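Local atomic coordinates of pheromone cOB1/lipoprotein, YaeC family (Enterococcus faecalis, PDB entry 4EF1), a protein that probably binds methionine as a membrane-anchored lipoprotein of the NlpA family, and is the precursor of the peptide pheromone cOB1. Residues 85-93 and 165-176; 112-123 and 193-201. All coordinates share one frame; numbering follows the deposited sequence. Where two conformers were deposited one is given.

Overall arrangement
Both contacts belong to the half of this periplasmic-binding-protein fold built on the sheet of strands 87-89, 172-175 and 193-194, and both reach the selenomethionine. Contact 1 pairs two strands inside that sheet. Contact 2 packs helix 114-123 against the edge strand 193-194 and the chain that follows it. Their centres lie about 15 Å apart. They are joined where V86 O accepts from E195 N, at 2.9 Å, and where N176 ND2 probably donates to D113 OD2, at 2.8 Å. N176 and R116, one from each contact, bind the same ligand carboxylate oxygen, OXT. E84 and N203 add further ligand bonds.

Contact 1: 85-93 and 165-176; sequences PVGLYSKKY and YDNEEGAAVLIN. With MSE (selenomethionine), chain C.
A water lies in the plane of the Y89 ring, at its edge, and ties three groups together: it accepts from G87 N, donates to I175 O at 2.8 Å, and is hydrogen-bonded to Y89 OH. Strands 87-89 and 172-175 run antiparallel, inside the mixed five-stranded sheet of one lobe of the periplasmic-binding-protein fold. Y89 and V173 form a hydrogen-bonded pair, with Y89 N and V173 O 2.8 Å apart and the return bond V173 N to Y89 O just as short. L88 and L174 form the adjacent non-hydrogen-bonded pair, and L88 CD2 packs against L174 CB. On the other face, I175 CD1 meets Y89 CD1 at 3.7 Å, and Y165 CD1 touches Y89 CB. S90 OG lies anti to the backbone N (chi1 178°), from where it donates to A171 O at 2.7 Å. It also accepts from Y93 N, an ST motif. The extended K91 chain crosses the Y165 side chain at about a right angle, with K91 CG 3.7 Å from Y165 CZ. D166 has two conformers, so a salt bridge from K91 NZ to D166 OD1 is doubtful. Strand 172-175 leads to N176 in the selenomethionine pocket, where N176 ND2 donates to OXT at 2.9 Å, and also to D113. L88 packs on helix 114-123, V173 and I175 pack on helix 161-166, and strands 104-108 and 193-194 flank the pair within the sheet.

Contact 2: 112-123 and 193-201; sequences SDWPRVLTILED and ALEKESSPY. With MSE (selenomethionine), chain C.
E195 OE1 is gripped by R116 NH2, at 2.8 Å and on its syn lone pair, and by V86 N. The arrangement is a side-on, two-nitrogen salt bridge in the ligand cleft of a periplasmic-binding-protein fold. R116 NE makes the second bond, to E195 OE2, also at 2.8 Å. The guanidinium and carboxylate planes are 30° apart. R116 NH1 points elsewhere. It bonds D113 OD1, and it donates to OXT of the selenomethionine at 2.9 Å, close to the guanidinium plane. Each R116 nitrogen thus has an anionic partner, which should fix the rotation of the guanidinium. A bend at chi3 (79°) turns the guanidinium onto the Y201 ring, with the planes 9° apart and the centres 4.4 Å apart. R116 CD sits over the middle of the same face, a CH-pi contact 3.6 Å from the centroid. Y201 OH and S112 O share a water. Farther along the helix, I120 CG2 packs on A193 CB at 3.5 Å, and I120 CG1 lies near E195 N. At the solvent side K196 and D123 meet from opposite directions, with K196 CG near D123 OD2, and the salt bridge from K196 NZ to D123 OD1 is long. One water there donates to D123 OD2 and, at 2.7 Å, to L194 O.

Contact 1: 85-93 and 165-176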
loop_
_atom_site.group_PDB
_atom_site.type_symbol
_atom_site.label_atom_id
_atom_site.label_comp_id
_atom_site.label_asym_id
_atom_site.label_seq_id
_atom_site.Cartn_x
_atom_site.Cartn_y
_atom_site.Cartn_z
ATOM N N PRO A 85 0.459 0.329 7.441
ATOM C CA PRO A 85 1.270 1.433 7.965
ATOM C C PRO A 85 2.674 1.302 7.411
ATOM O O PRO A 85 3.317 0.247 7.573
ATOM C CB PRO A 85 1.222 1.217 9.489
ATOM C CG PRO A 85 -0.028 0.446 9.712
ATOM C CD PRO A 85 -0.137 -0.457 8.528
ATOM N N VAL A 86 3.103 2.327 6.684
ATOM C CA VAL A 86 4.347 2.288 5.937
ATOM C C VAL A 86 5.540 2.699 6.831
ATOM O O VAL A 86 5.451 3.575 7.711
ATOM C CB VAL A 86 4.242 3.196 4.688
ATOM C CG1 VAL A 86 4.221 4.670 5.102
ATOM C CG2 VAL A 86 5.346 2.890 3.677
ATOM N N GLY A 87 6.655 2.024 6.616
ATOM C CA GLY A 87 7.877 2.313 7.346
ATOM C C GLY A 87 9.047 2.842 6.541
ATOM O O GLY A 87 9.138 2.636 5.316
ATOM N N LEU A 88 9.936 3.510 7.272
ATOM C CA LEU A 88 11.251 3.895 6.801
ATOM C C LEU A 88 12.182 2.857 7.410
ATOM O O LEU A 88 12.087 2.568 8.615
ATOM C CB LEU A 88 11.669 5.303 7.260
ATOM C CG LEU A 88 11.163 6.536 6.503
ATOM C CD1 LEU A 88 11.456 7.765 7.369
ATOM C CD2 LEU A 88 11.746 6.675 5.093
ATOM N N TYR A 89 13.112 2.351 6.580
ATOM C CA TYR A 89 14.067 1.286 6.952
ATOM C C TYR A 89 15.505 1.708 6.655
ATOM O O TYR A 89 15.757 2.505 5.759
ATOM C CB TYR A 89 13.734 0.015 6.184
ATOM C CG TYR A 89 12.312 -0.496 6.384
ATOM C CD1 TYR A 89 11.246 0.044 5.683
ATOM C CD2 TYR A 89 12.058 -1.575 7.230
ATOM C CE1 TYR A 89 9.950 -0.422 5.860
ATOM C CE2 TYR A 89 10.772 -2.063 7.418
ATOM C CZ TYR A 89 9.724 -1.501 6.738
ATOM O OH TYR A 89 8.450 -1.981 6.919
ATOM N N SER A 90 16.440 1.211 7.461
ATOM C CA SER A 90 17.885 1.490 7.298
ATOM C C SER A 90 18.666 0.429 8.026
ATOM O O SER A 90 18.333 0.116 9.141
ATOM C CB SER A 90 18.251 2.824 7.916
ATOM O OG SER A 90 19.661 3.113 7.820
ATOM N N LYS A 91 19.702 -0.094 7.393
ATOM C CA LYS A 91 20.608 -0.976 8.057
ATOM C C LYS A 91 21.637 -0.190 8.882
ATOM O O LYS A 91 22.125 -0.701 9.875
ATOM C CB LYS A 91 21.323 -1.877 7.041
ATOM C CG LYS A 91 20.425 -2.834 6.301
ATOM C CD LYS A 91 21.265 -3.725 5.407
ATOM C CE LYS A 91 20.491 -4.893 4.846
ATOM N NZ LYS A 91 21.474 -5.721 4.120
ATOM N N LYS A 92 21.964 1.038 8.484
ATOM C CA LYS A 92 23.054 1.795 9.126
ATOM C C LYS A 92 22.600 2.667 10.299
ATOM O O LYS A 92 23.276 2.731 11.303
ATOM C CB LYS A 92 23.800 2.628 8.096
ATOM C CG LYS A 92 25.165 3.149 8.556
ATOM C CD LYS A 92 25.889 3.888 7.406
ATOM C CE LYS A 92 27.118 4.642 7.898
ATOM N NZ LYS A 92 27.935 5.360 6.851
ATOM N N TYR A 93 21.455 3.321 10.165
ATOM C CA TYR A 93 20.938 4.202 11.193
ATOM C C TYR A 93 19.682 3.604 11.823
ATOM O O TYR A 93 18.717 3.324 11.123
ATOM C CB TYR A 93 20.655 5.570 10.570
ATOM C CG TYR A 93 21.880 6.164 9.945
ATOM C CD1 TYR A 93 22.900 6.652 10.739
ATOM C CD2 TYR A 93 22.035 6.232 8.554
ATOM C CE1 TYR A 93 24.039 7.216 10.173
ATOM C CE2 TYR A 93 23.182 6.783 7.980
ATOM C CZ TYR A 93 24.180 7.255 8.794
ATOM O OH TYR A 93 25.327 7.797 8.285
ATOM N N TYR A 165 17.342 -0.563 0.005
ATOM C CA TYR A 165 17.547 -0.857 1.412
ATOM C C TYR A 165 18.663 -1.887 1.606
ATOM O O TYR A 165 19.591 -1.660 2.411
ATOM C CB TYR A 165 16.229 -1.360 2.043
ATOM C CG TYR A 165 16.399 -2.082 3.355
ATOM C CD1 TYR A 165 16.618 -1.372 4.544
ATOM C CD2 TYR A 165 16.369 -3.483 3.407
ATOM C CE1 TYR A 165 16.787 -2.047 5.763
ATOM C CE2 TYR A 165 16.547 -4.159 4.602
ATOM C CZ TYR A 165 16.765 -3.437 5.776
ATOM O OH TYR A 165 16.906 -4.112 6.931
ATOM N N ASP A 166 18.580 -2.990 0.855
ATOM C CA ASP A 166 19.558 -4.072 0.967
ATOM C C ASP A 166 20.985 -3.585 0.557
ATOM O O ASP A 166 21.958 -3.939 1.208
ATOM C CB ASP A 166 19.097 -5.344 0.230
ATOM C CG ASP A 166 19.742 -6.609 0.792
ATOM O OD1 ASP A 166 19.677 -6.819 2.025
ATOM O OD2 ASP A 166 20.297 -7.402 -0.000
ATOM N N ASN A 167 21.082 -2.762 -0.488
ATOM C CA ASN A 167 22.354 -2.197 -0.947
ATOM C C ASN A 167 22.832 -0.999 -0.096
ATOM O O ASN A 167 23.889 -0.447 -0.366
ATOM C CB ASN A 167 22.239 -1.784 -2.429
ATOM C CG ASN A 167 21.988 -2.985 -3.367
ATOM O OD1 ASN A 167 22.327 -4.130 -3.049
ATOM N ND2 ASN A 167 21.383 -2.719 -4.524
ATOM N N GLU A 168 22.050 -0.599 0.914
ATOM C CA GLU A 168 22.385 0.488 1.820
ATOM C C GLU A 168 22.602 1.816 1.091
ATOM O O GLU A 168 23.563 2.515 1.341
ATOM C CB GLU A 168 23.555 0.100 2.703
ATOM C CG GLU A 168 23.248 -1.173 3.508
ATOM C CD GLU A 168 24.200 -1.394 4.662
ATOM O OE1 GLU A 168 24.209 -0.547 5.583
ATOM O OE2 GLU A 168 24.906 -2.422 4.678
ATOM N N GLU A 169 21.709 2.107 0.151
ATOM C CA GLU A 169 21.687 3.385 -0.574
ATOM C C GLU A 169 20.846 4.378 0.198
ATOM O O GLU A 169 19.717 4.105 0.530
ATOM C CB GLU A 169 21.122 3.243 -1.985
ATOM C CG GLU A 169 22.044 2.505 -2.943
ATOM C CD GLU A 169 21.908 2.987 -4.381
ATOM O OE1 GLU A 169 21.713 4.215 -4.609
ATOM O OE2 GLU A 169 22.002 2.126 -5.293
ATOM N N GLY A 170 21.421 5.533 0.497
ATOM C CA GLY A 170 20.760 6.546 1.317
ATOM C C GLY A 170 20.777 6.223 2.796
ATOM O O GLY A 170 21.106 5.083 3.195
ATOM N N ALA A 171 20.396 7.204 3.613
ATOM C CA ALA A 171 20.350 7.002 5.082
ATOM C C ALA A 171 19.129 6.154 5.502
ATOM O O ALA A 171 19.187 5.424 6.521
ATOM C CB ALA A 171 20.344 8.328 5.831
ATOM N N ALA A 172 18.052 6.233 4.721
ATOM C CA ALA A 172 16.830 5.443 5.002
ATOM C C ALA A 172 15.968 5.358 3.736
ATOM O O ALA A 172 16.088 6.202 2.842
ATOM C CB ALA A 172 16.042 6.037 6.165
ATOM N N VAL A 173 15.115 4.328 3.688
ATOM C CA VAL A 173 14.336 3.970 2.512
ATOM C C VAL A 173 12.857 3.756 2.931
ATOM O O VAL A 173 12.611 3.015 3.869
ATOM C CB VAL A 173 14.911 2.675 1.847
ATOM C CG1 VAL A 173 14.191 2.315 0.534
ATOM C CG2 VAL A 173 16.413 2.836 1.533
ATOM N N LEU A 174 11.893 4.430 2.280
ATOM C CA LEU A 174 10.439 4.114 2.477
ATOM C C LEU A 174 10.062 2.886 1.619
ATOM O O LEU A 174 10.233 2.922 0.413
ATOM C CB LEU A 174 9.559 5.298 2.065
ATOM C CG LEU A 174 8.082 5.304 2.529
ATOM C CD1 LEU A 174 7.952 5.684 4.024
ATOM C CD2 LEU A 174 7.282 6.241 1.645
ATOM N N ILE A 175 9.591 1.810 2.240
ATOM C CA ILE A 175 9.257 0.577 1.548
ATOM C C ILE A 175 7.774 0.284 1.814
ATOM O O ILE A 175 7.390 0.177 2.970
ATOM C CB ILE A 175 10.089 -0.630 2.045
ATOM C CG1 ILE A 175 11.612 -0.334 1.976
ATOM C CG2 ILE A 175 9.681 -1.853 1.260
ATOM C CD1 ILE A 175 12.475 -1.446 2.527
ATOM N N ASN A 176 6.941 0.159 0.767
ATOM C CA ASN A 176 5.536 -0.209 0.988
ATOM C C ASN A 176 5.536 -1.590 1.673
ATOM O O ASN A 176 6.320 -2.476 1.332
ATOM C CB ASN A 176 4.712 -0.272 -0.321
ATOM C CG ASN A 176 4.669 1.038 -1.070
ATOM O OD1 ASN A 176 5.544 1.303 -1.908
ATOM N ND2 ASN A 176 3.620 1.829 -0.844
HETATM N N MSE C 301 0.099 -2.140 -0.493
HETATM C CA MSE C 301 0.579 -0.722 -0.739
HETATM C C MSE C 301 0.437 0.177 0.493
HETATM O O MSE C 301 -0.602 0.135 1.168
HETATM O OXT MSE C 301 1.335 1.015 0.778
HETATM C CB MSE C 301 -0.105 -0.088 -1.950
HETATM C CG MSE C 301 0.442 1.281 -2.373
HETATM SE SE MSE C 301 -0.682 2.081 -3.713
HETATM C CE MSE C 301 -0.320 0.858 -5.242
HETATM O O HOH W 1 6.582 -0.788 5.456
HETATM O O HOH W 2 19.629 0.292 4.341
#

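Contact 2: 112-123 and 193-201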
loop_
_atom_site.group_PDB
_atom_site.type_symbol
_atom_site.label_atom_id
_atom_site.label_comp_id
_atom_site.label_asym_id
_atom_site.label_seq_id
_atom_site.Cartn_x
_atom_site.Cartn_y
_atom_site.Cartn_z
ATOM N N SER A 112 1.603 9.621 -4.734
ATOM C CA SER A 112 0.585 9.493 -3.710
ATOM C C SER A 112 1.104 8.938 -2.358
ATOM O O SER A 112 0.396 9.052 -1.367
ATOM C CB SER A 112 -0.645 8.740 -4.208
ATOM O OG SER A 112 -0.392 7.389 -4.481
ATOM N N ASP A 113 2.302 8.340 -2.312
ATOM C CA ASP A 113 2.921 7.899 -1.044
ATOM C C ASP A 113 3.826 8.980 -0.438
ATOM O O ASP A 113 4.312 8.814 0.669
ATOM C CB ASP A 113 3.761 6.621 -1.230
ATOM C CG ASP A 113 2.924 5.351 -1.339
ATOM O OD1 ASP A 113 1.817 5.292 -0.758
ATOM O OD2 ASP A 113 3.405 4.382 -1.967
ATOM N N TRP A 114 4.072 10.055 -1.167
ATOM C CA TRP A 114 4.967 11.127 -0.667
ATOM C C TRP A 114 4.511 11.751 0.617
ATOM O O TRP A 114 5.337 11.956 1.485
ATOM C CB TRP A 114 5.236 12.210 -1.711
ATOM C CG TRP A 114 5.991 11.711 -2.926
ATOM C CD1 TRP A 114 6.521 10.446 -3.154
ATOM C CD2 TRP A 114 6.386 12.492 -4.087
ATOM N NE1 TRP A 114 7.181 10.394 -4.341
ATOM C CE2 TRP A 114 7.124 11.579 -4.961
ATOM C CE3 TRP A 114 6.191 13.801 -4.489
ATOM C CZ2 TRP A 114 7.654 11.993 -6.162
ATOM C CZ3 TRP A 114 6.696 14.199 -5.708
ATOM C CH2 TRP A 114 7.401 13.314 -6.538
ATOM N N PRO A 115 3.198 12.040 0.754
ATOM C CA PRO A 115 2.715 12.567 2.018
ATOM C C PRO A 115 2.975 11.699 3.261
ATOM O O PRO A 115 2.997 12.229 4.383
ATOM C CB PRO A 115 1.209 12.712 1.784
ATOM C CG PRO A 115 1.062 12.935 0.308
ATOM C CD PRO A 115 2.109 12.001 -0.255
ATOM N N ARG A 116 3.114 10.407 3.052
ATOM C CA ARG A 116 3.331 9.442 4.114
ATOM C C ARG A 116 4.733 9.562 4.738
ATOM O O ARG A 116 4.862 9.515 5.944
ATOM C CB ARG A 116 3.089 8.039 3.584
ATOM C CG ARG A 116 1.728 7.826 2.909
ATOM C CD ARG A 116 1.490 6.444 2.370
ATOM N NE ARG A 116 1.102 5.444 3.375
ATOM C CZ ARG A 116 0.905 4.161 3.099
ATOM N NH1 ARG A 116 0.970 3.721 1.837
ATOM N NH2 ARG A 116 0.555 3.334 4.063
ATOM N N VAL A 117 5.777 9.689 3.924
ATOM C CA VAL A 117 7.120 9.935 4.456
ATOM C C VAL A 117 7.161 11.322 5.111
ATOM O O VAL A 117 7.787 11.495 6.164
ATOM C CB VAL A 117 8.240 9.782 3.397
ATOM C CG1 VAL A 117 8.248 10.994 2.458
ATOM C CG2 VAL A 117 9.604 9.605 4.089
ATOM N N LEU A 118 6.466 12.306 4.507
ATOM C CA LEU A 118 6.382 13.638 5.081
ATOM C C LEU A 118 5.685 13.616 6.476
ATOM O O LEU A 118 6.181 14.280 7.391
ATOM C CB LEU A 118 5.682 14.617 4.116
ATOM C CG LEU A 118 6.432 14.972 2.818
ATOM C CD1 LEU A 118 5.659 15.963 1.968
ATOM C CD2 LEU A 118 7.796 15.554 3.120
ATOM N N THR A 119 4.578 12.846 6.633
ATOM C CA THR A 119 3.893 12.736 7.931
ATOM C C THR A 119 4.800 12.001 8.938
ATOM O O THR A 119 4.825 12.336 10.121
ATOM C CB THR A 119 2.527 11.987 7.907
ATOM O OG1 THR A 119 2.706 10.578 7.683
ATOM C CG2 THR A 119 1.543 12.597 6.897
ATOM N N ILE A 120 5.535 11.001 8.479
ATOM C CA ILE A 120 6.456 10.281 9.395
ATOM C C ILE A 120 7.522 11.286 9.953
ATOM O O ILE A 120 7.712 11.393 11.143
ATOM C CB ILE A 120 7.110 9.065 8.730
ATOM C CG1 ILE A 120 6.084 7.945 8.519
ATOM C CG2 ILE A 120 8.348 8.587 9.534
ATOM C CD1 ILE A 120 6.552 6.869 7.566
ATOM N N LEU A 121 8.161 12.042 9.055
ATOM C CA LEU A 121 9.195 12.982 9.444
ATOM C C LEU A 121 8.620 14.152 10.323
ATOM O O LEU A 121 9.279 14.588 11.278
ATOM C CB LEU A 121 9.958 13.506 8.215
ATOM C CG LEU A 121 10.731 12.410 7.461
ATOM C CD1 LEU A 121 11.207 12.924 6.117
ATOM C CD2 LEU A 121 11.852 11.784 8.310
ATOM N N GLU A 122 7.393 14.607 10.008
ATOM C CA GLU A 122 6.681 15.574 10.855
ATOM C C GLU A 122 6.397 15.012 12.265
ATOM O O GLU A 122 6.668 15.684 13.272
ATOM C CB GLU A 122 5.358 16.042 10.185
ATOM C CG GLU A 122 4.610 17.113 10.965
ATOM C CD GLU A 122 3.702 17.994 10.112
ATOM O OE1 GLU A 122 2.929 17.459 9.325
ATOM O OE2 GLU A 122 3.705 19.222 10.285
ATOM N N ASP A 123 5.866 13.786 12.348
ATOM C CA ASP A 123 5.599 13.150 13.657
ATOM C C ASP A 123 6.872 13.058 14.485
ATOM O O ASP A 123 6.838 13.285 15.690
ATOM C CB ASP A 123 5.035 11.734 13.517
ATOM C CG ASP A 123 3.674 11.689 12.869
ATOM O OD1 ASP A 123 2.969 12.718 12.816
ATOM O OD2 ASP A 123 3.336 10.575 12.412
ATOM N N ALA A 193 11.040 4.100 11.782
ATOM C CA ALA A 193 9.912 5.027 12.008
ATOM C C ALA A 193 8.765 4.459 11.207
ATOM O O ALA A 193 8.979 3.931 10.133
ATOM C CB ALA A 193 10.252 6.444 11.557
ATOM N N LEU A 194 7.572 4.502 11.767
ATOM C CA LEU A 194 6.378 3.927 11.158
ATOM C C LEU A 194 5.245 4.950 11.114
ATOM O O LEU A 194 5.023 5.674 12.058
ATOM C CB LEU A 194 5.937 2.711 11.975
ATOM C CG LEU A 194 5.027 1.673 11.299
ATOM C CD1 LEU A 194 5.753 1.018 10.136
ATOM C CD2 LEU A 194 4.580 0.650 12.348
ATOM N N GLU A 195 4.520 4.956 10.034
ATOM C CA GLU A 195 3.312 5.788 9.848
ATOM C C GLU A 195 2.308 5.487 10.947
ATOM O O GLU A 195 2.149 4.313 11.361
ATOM C CB GLU A 195 2.703 5.442 8.499
ATOM C CG GLU A 195 1.429 6.179 8.106
ATOM C CD GLU A 195 0.947 5.682 6.771
ATOM O OE1 GLU A 195 0.858 4.475 6.622
ATOM O OE2 GLU A 195 0.619 6.489 5.882
ATOM N N LYS A 196 1.692 6.525 11.490
ATOM C CA LYS A 196 0.841 6.297 12.664
ATOM C C LYS A 196 -0.626 6.235 12.297
ATOM O O LYS A 196 -1.318 5.342 12.758
ATOM C CB LYS A 196 1.159 7.242 13.827
ATOM C CG LYS A 196 0.720 8.675 13.735
ATOM C CD LYS A 196 1.130 9.384 15.021
ATOM C CE LYS A 196 0.777 10.862 14.989
ATOM N NZ LYS A 196 1.384 11.612 16.118
ATOM N N GLU A 197 -1.085 7.135 11.436
ATOM C CA GLU A 197 -2.490 7.160 11.018
ATOM C C GLU A 197 -2.542 6.818 9.503
ATOM O O GLU A 197 -2.299 7.674 8.640
ATOM C CB GLU A 197 -3.123 8.525 11.367
ATOM C CG GLU A 197 -4.599 8.690 10.991
ATOM C CD GLU A 197 -5.484 7.518 11.408
ATOM O OE1 GLU A 197 -5.493 6.495 10.694
ATOM O OE2 GLU A 197 -6.202 7.636 12.420
ATOM N N SER A 198 -2.865 5.555 9.209
ATOM C CA SER A 198 -2.827 5.035 7.845
ATOM C C SER A 198 -4.197 4.959 7.184
ATOM O O SER A 198 -4.294 4.502 6.036
ATOM C CB SER A 198 -2.174 3.643 7.849
ATOM O OG SER A 198 -2.886 2.743 8.674
ATOM N N SER A 199 -5.241 5.436 7.885
ATOM C CA SER A 199 -6.643 5.311 7.435
ATOM C C SER A 199 -6.906 5.688 5.971
ATOM O O SER A 199 -7.571 4.904 5.228
ATOM C CB SER A 199 -7.590 6.063 8.399
ATOM O OG SER A 199 -7.060 7.318 8.822
ATOM N N PRO A 200 -6.374 6.854 5.526
ATOM C CA PRO A 200 -6.603 7.216 4.119
ATOM C C PRO A 200 -5.915 6.285 3.116
ATOM O O PRO A 200 -6.252 6.311 1.950
ATOM C CB PRO A 200 -6.022 8.632 4.014
ATOM C CG PRO A 200 -5.670 9.043 5.413
ATOM C CD PRO A 200 -5.402 7.774 6.146
ATOM N N TYR A 201 -4.983 5.461 3.572
ATOM C CA TYR A 201 -4.250 4.540 2.714
ATOM C C TYR A 201 -4.741 3.088 2.798
ATOM O O TYR A 201 -3.981 2.180 2.551
ATOM C CB TYR A 201 -2.733 4.638 3.005
ATOM C CG TYR A 201 -2.289 6.044 2.771
ATOM C CD1 TYR A 201 -2.187 6.551 1.476
ATOM C CD2 TYR A 201 -2.117 6.944 3.862
ATOM C CE1 TYR A 201 -1.889 7.895 1.266
ATOM C CE2 TYR A 201 -1.774 8.252 3.648
ATOM C CZ TYR A 201 -1.655 8.723 2.356
ATOM O OH TYR A 201 -1.353 10.012 2.169
HETATM N N MSE C 301 0.099 -2.140 -0.493
HETATM C CA MSE C 301 0.579 -0.722 -0.739
HETATM C C MSE C 301 0.437 0.177 0.493
HETATM O O MSE C 301 -0.602 0.135 1.168
HETATM O OXT MSE C 301 1.335 1.015 0.778
HETATM C CB MSE C 301 -0.105 -0.088 -1.950
HETATM C CG MSE C 301 0.442 1.281 -2.373
HETATM SE SE MSE C 301 -0.682 2.081 -3.713
HETATM C CE MSE C 301 -0.320 0.858 -5.242
HETATM O O HOH W 3 -1.457 10.718 -0.724
HETATM O O HOH W 4 -1.640 1.163 3.352
HETATM O O HOH W 5 2.580 9.209 10.459
HETATM O O HOH W 6 0.462 9.081 6.608
HETATM O O HOH W 7 5.032 8.154 13.093
#